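Long-range contact in sister chromatid cohesion protein (Chaetomium thermophilum, PDB 5T8V), which probably acts as the cohesin loader, placing cohesin on chromatin, and is represented here by the C-terminal HEAT-repeat part of Scc2: residues A379-I383 and L426-L431. Sequence-based numbering, arbitrary orientation.
Sequences ASYVI and LLLRLL
The carbonyl oxygen of L427 is held within its own helix and covered from across the interface: L431 N donates to L427 O at 2.9 Å, while I383 CD1 packs against that same L427 O at 3.5 Å. No hydrogen bond joins the two segments, and the I383 N to A379 O bond is the ordinary bond of its own helix. I383 reaches both L427 and L431 because chi1 (-61°) and chi2 (-59°) together bring CD1 against the carbonyl oxygen of L427, while chi1 leaves CG2 beside its own carbonyl carbon, against L431 CA. CD1 also meets L431 CD1 at 3.9 Å, where the two side chains cross at about a right angle.

The segments belong to helices 357-391 and 423-440 of the predominantly helical HEAT-repeat fold. Their axes approach to 9.3 Å at a signed angle of -58°. The A379-I383 ridge lies in the groove between the L426-L430 and L427-L431 ridges, a ridges-into-grooves arrangement consistent with this angle.

A379 offers a single methyl, and three leucines meet it. Its CB lies 3.7 Å from L426 CG and 3.4 Å from L430 CD1, with L427 CD2 beside it. L430 CD1 touches both this methyl and the backbone N of S380, whose OG is turned back to N377 O of its own helix.

L427 approaches by its CD2 branch, which lies alongside A379 CA and reaches V382 CB at 4.0 Å; the V382 and L427 side chains meet at a slant. Helix 305-315 packs on this flank, through I310 on V382 and M311 and V314 on L427, whereas V409 of helix 402-414 touches L431.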
loop_
_atom_site.group_PDB
_atom_site.type_symbol
_atom_site.label_atom_id
_atom_site.label_comp_id
_atom_site.label_asym_id
_atom_site.label_seq_id
_atom_site.Cartn_x
_atom_site.Cartn_y
_atom_site.Cartn_z
ATOM N N ALA A 379 -31.477 0.110 -16.232
ATOM C CA ALA A 379 -30.314 0.110 -15.353
ATOM C C ALA A 379 -29.417 1.306 -15.638
ATOM O O ALA A 379 -28.908 1.952 -14.712
ATOM C CB ALA A 379 -29.540 -1.196 -15.516
ATOM N N SER A 380 -29.236 1.637 -16.919
ATOM C CA SER A 380 -28.388 2.766 -17.275
ATOM C C SER A 380 -29.029 4.091 -16.887
ATOM O O SER A 380 -28.316 5.024 -16.510
ATOM C CB SER A 380 -28.069 2.748 -18.767
ATOM O OG SER A 380 -29.215 3.060 -19.534
ATOM N N TYR A 381 -30.358 4.207 -16.979
ATOM C CA TYR A 381 -31.024 5.376 -16.409
ATOM C C TYR A 381 -30.592 5.573 -14.962
ATOM O O TYR A 381 -30.117 6.652 -14.571
ATOM C CB TYR A 381 -32.549 5.226 -16.485
ATOM C CG TYR A 381 -33.141 5.194 -17.881
ATOM C CD1 TYR A 381 -32.509 5.814 -18.949
ATOM C CD2 TYR A 381 -34.348 4.546 -18.125
ATOM C CE1 TYR A 381 -33.060 5.785 -20.222
ATOM C CE2 TYR A 381 -34.901 4.510 -19.392
ATOM C CZ TYR A 381 -34.255 5.131 -20.436
ATOM O OH TYR A 381 -34.802 5.098 -21.698
ATOM N N VAL A 382 -30.722 4.518 -14.154
ATOM C CA VAL A 382 -30.364 4.616 -12.740
ATOM C C VAL A 382 -28.909 5.053 -12.585
ATOM O O VAL A 382 -28.606 6.082 -11.965
ATOM C CB VAL A 382 -30.624 3.278 -12.027
ATOM C CG1 VAL A 382 -30.252 3.373 -10.552
ATOM C CG2 VAL A 382 -32.079 2.860 -12.182
ATOM N N ILE A 383 -27.986 4.272 -13.153
ATOM C CA ILE A 383 -26.562 4.498 -12.907
ATOM C C ILE A 383 -26.148 5.883 -13.390
ATOM O O ILE A 383 -25.446 6.623 -12.689
ATOM C CB ILE A 383 -25.727 3.389 -13.573
ATOM C CG1 ILE A 383 -26.100 2.022 -12.986
ATOM C CG2 ILE A 383 -24.235 3.654 -13.419
ATOM C CD1 ILE A 383 -25.907 1.899 -11.480
ATOM N N LEU A 426 -26.701 -6.476 -12.841
ATOM C CA LEU A 426 -26.771 -5.587 -13.996
ATOM C C LEU A 426 -26.428 -4.154 -13.605
ATOM O O LEU A 426 -25.615 -3.493 -14.269
ATOM C CB LEU A 426 -28.165 -5.662 -14.623
ATOM C CG LEU A 426 -28.432 -4.750 -15.822
ATOM C CD1 LEU A 426 -27.375 -4.920 -16.898
ATOM C CD2 LEU A 426 -29.814 -5.037 -16.384
ATOM N N LEU A 427 -27.032 -3.662 -12.522
ATOM C CA LEU A 427 -26.700 -2.333 -12.025
ATOM C C LEU A 427 -25.223 -2.242 -11.663
ATOM O O LEU A 427 -24.531 -1.291 -12.047
ATOM C CB LEU A 427 -27.577 -2.003 -10.820
ATOM C CG LEU A 427 -29.063 -1.813 -11.132
ATOM C CD1 LEU A 427 -29.898 -1.978 -9.881
ATOM C CD2 LEU A 427 -29.294 -0.444 -11.747
ATOM N N LEU A 428 -24.721 -3.238 -10.928
ATOM C CA LEU A 428 -23.308 -3.257 -10.566
ATOM C C LEU A 428 -22.417 -3.390 -11.792
ATOM O O LEU A 428 -21.313 -2.838 -11.818
ATOM C CB LEU A 428 -23.035 -4.401 -9.591
ATOM C CG LEU A 428 -23.604 -4.234 -8.183
ATOM C CD1 LEU A 428 -23.568 -5.560 -7.436
ATOM C CD2 LEU A 428 -22.831 -3.172 -7.421
ATOM N N ARG A 429 -22.870 -4.123 -12.810
ATOM C CA ARG A 429 -22.082 -4.275 -14.029
ATOM C C ARG A 429 -21.911 -2.936 -14.733
ATOM O O ARG A 429 -20.791 -2.536 -15.070
ATOM C CB ARG A 429 -22.747 -5.285 -14.964
ATOM C CG ARG A 429 -21.953 -5.586 -16.229
ATOM C CD ARG A 429 -22.870 -5.913 -17.397
ATOM N NE ARG A 429 -23.759 -7.034 -17.105
ATOM C CZ ARG A 429 -24.759 -7.418 -17.890
ATOM N NH1 ARG A 429 -25.010 -6.773 -19.021
ATOM N NH2 ARG A 429 -25.515 -8.449 -17.541
ATOM N N LEU A 430 -23.018 -2.230 -14.972
ATOM C CA LEU A 430 -22.922 -0.945 -15.655
ATOM C C LEU A 430 -22.153 0.066 -14.814
ATOM O O LEU A 430 -21.349 0.846 -15.345
ATOM C CB LEU A 430 -24.318 -0.426 -15.989
ATOM C CG LEU A 430 -25.152 -1.352 -16.876
ATOM C CD1 LEU A 430 -26.522 -0.758 -17.109
ATOM C CD2 LEU A 430 -24.462 -1.620 -18.201
ATOM N N LEU A 431 -22.377 0.065 -13.500
ATOM C CA LEU A 431 -21.611 0.949 -12.631
ATOM C C LEU A 431 -20.119 0.664 -12.751
ATOM O O LEU A 431 -19.306 1.590 -12.863
ATOM C CB LEU A 431 -22.085 0.788 -11.186
ATOM C CG LEU A 431 -21.897 1.993 -10.263
ATOM C CD1 LEU A 431 -22.800 1.874 -9.051
ATOM C CD2 LEU A 431 -20.458 2.121 -9.823
#